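Local structure of arginyl-tRNA synthetase, putative (Plasmodium falciparum, 5JLD) at residues S139-I143 against N176-D180. The protein probably joins L-arginine to tRNA(Arg) at the expense of ATP, as a class I aminoacyl-tRNA synthetase of protein synthesis. Residues are numbered along the deposited sequence; the frame is centred on the assembly and turned at random.
Sequences SSPNI and NHVGD
Asn-176 reaches across to Ser-140 and Pro-141 at the C-terminal ends of two adjacent parallel strands, 133-137 and 171-176, in the Rossmann-type (HUP) nucleotide-binding fold of the class I catalytic domain. The 139-143 loop runs on to the HIGH-type motif (here HVGH) at the start of helix 149-167, the class I signature that probably serves ATP binding here as in relatives. A chi1 of -166° swings the Asn-176 amide across to this loop, although its CB does not point there. From CB the chain leads to Asn-176 CG, 3.7 Å from Pro-141 CD, and then forks. Asn-176 OD1 accepts the backbone N-H of Ser-140 N at 3.0 Å, a bent bond (135° at the hydrogen) whose donor is tilted from the amide plane. The same oxygen sits against Pro-141 CD. Asn-176 ND2 passes along CD and CG of the proline ring and is hydrogen-bonded to Tyr-263 OH; Ser-139 OG bonds to the same hydroxyl and to Thr-155 OG1, so both segments are linked to helix 242-265.

Farther along, the backbones join in a single parallel-type bridge between Asn-142 and Gly-179. Gly-179 N gives a nearly straight bond to Pro-141 O, lying in the carbonyl plane, and Gly-179 O takes Ile-143 N from above its own plane. Asn-142 OD1 rests 3.4 Å from Gly-179 CA, close to where a side chain would start. Val-178 CG2 lies against Pro-141 O and makes an apolar contact with Ile-143 CD1 at 3.6 Å. Back at the strand end, one water bridges the loops: its bond from Ser-140 OG is modelled doubtfully short, while His-177 N donates to it at 2.8 Å.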
loop_
_atom_site.group_PDB
_atom_site.type_symbol
_atom_site.label_atom_id
_atom_site.label_comp_id
_atom_site.label_asym_id
_atom_site.label_seq_id
_atom_site.Cartn_x
_atom_site.Cartn_y
_atom_site.Cartn_z
ATOM N N SER A 139 5.349 7.521 7.593
ATOM C CA SER A 139 6.513 8.404 7.490
ATOM C C SER A 139 7.184 8.613 8.848
ATOM O O SER A 139 8.262 8.088 9.094
ATOM C CB SER A 139 6.144 9.749 6.863
ATOM O OG SER A 139 7.303 10.413 6.434
ATOM N N SER A 140 6.560 9.394 9.718
ATOM C CA SER A 140 7.042 9.570 11.102
ATOM C C SER A 140 8.459 10.173 11.284
ATOM O O SER A 140 9.281 9.630 12.027
ATOM C CB SER A 140 6.993 8.218 11.821
ATOM O OG SER A 140 5.728 7.613 11.659
ATOM N N PRO A 141 8.752 11.311 10.642
ATOM C CA PRO A 141 10.076 11.847 10.960
ATOM C C PRO A 141 10.113 12.448 12.368
ATOM O O PRO A 141 9.058 12.622 13.002
ATOM C CB PRO A 141 10.274 12.934 9.906
ATOM C CG PRO A 141 8.894 13.424 9.640
ATOM C CD PRO A 141 8.004 12.191 9.727
ATOM N N ASN A 142 11.322 12.754 12.835
ATOM C CA ASN A 142 11.536 13.440 14.110
ATOM C C ASN A 142 12.103 14.828 13.884
ATOM O O ASN A 142 13.082 14.976 13.150
ATOM C CB ASN A 142 12.487 12.648 15.009
ATOM C CG ASN A 142 11.930 11.296 15.400
ATOM O OD1 ASN A 142 10.765 11.182 15.779
ATOM N ND2 ASN A 142 12.761 10.262 15.308
ATOM N N ILE A 143 11.491 15.831 14.522
ATOM C CA ILE A 143 11.986 17.203 14.495
ATOM C C ILE A 143 13.450 17.248 14.923
ATOM O O ILE A 143 13.862 16.518 15.826
ATOM C CB ILE A 143 11.147 18.137 15.424
ATOM C CG1 ILE A 143 9.655 18.059 15.077
ATOM C CG2 ILE A 143 11.682 19.583 15.404
ATOM C CD1 ILE A 143 9.266 18.574 13.665
ATOM N N ASN A 176 0.744 11.908 9.656
ATOM C CA ASN A 176 2.160 11.879 9.949
ATOM C C ASN A 176 2.410 12.158 11.436
ATOM O O ASN A 176 2.339 13.307 11.844
ATOM C CB ASN A 176 2.881 12.909 9.069
ATOM C CG ASN A 176 4.383 12.725 9.060
ATOM O OD1 ASN A 176 4.925 11.880 9.778
ATOM N ND2 ASN A 176 5.063 13.502 8.228
ATOM N N HIS A 177 2.674 11.101 12.211
ATOM C CA HIS A 177 2.931 11.154 13.658
ATOM C C HIS A 177 4.369 11.601 13.916
ATOM O O HIS A 177 5.227 10.797 14.276
ATOM C CB HIS A 177 2.660 9.775 14.292
ATOM C CG HIS A 177 2.695 9.746 15.796
ATOM N ND1 HIS A 177 1.567 9.912 16.566
ATOM C CD2 HIS A 177 3.709 9.483 16.662
ATOM C CE1 HIS A 177 1.891 9.803 17.847
ATOM N NE2 HIS A 177 3.180 9.531 17.927
ATOM N N VAL A 178 4.629 12.889 13.700
ATOM C CA VAL A 178 5.988 13.423 13.777
ATOM C C VAL A 178 6.471 13.486 15.229
ATOM O O VAL A 178 5.680 13.752 16.139
ATOM C CB VAL A 178 6.069 14.820 13.110
ATOM C CG1 VAL A 178 4.985 15.750 13.648
ATOM C CG2 VAL A 178 7.447 15.442 13.280
ATOM N N GLY A 179 7.759 13.213 15.448
ATOM C CA GLY A 179 8.344 13.317 16.772
ATOM C C GLY A 179 8.662 14.767 17.142
ATOM O O GLY A 179 9.787 15.234 16.966
ATOM N N ASP A 180 7.669 15.487 17.661
ATOM C CA ASP A 180 7.827 16.913 17.949
ATOM C C ASP A 180 7.701 17.205 19.438
ATOM O O ASP A 180 7.397 18.325 19.836
ATOM C CB ASP A 180 6.782 17.738 17.186
ATOM C CG ASP A 180 5.351 17.403 17.603
ATOM O OD1 ASP A 180 5.138 16.360 18.269
ATOM O OD2 ASP A 180 4.438 18.191 17.259
HETATM O O HOH W 1 3.533 8.742 11.088
#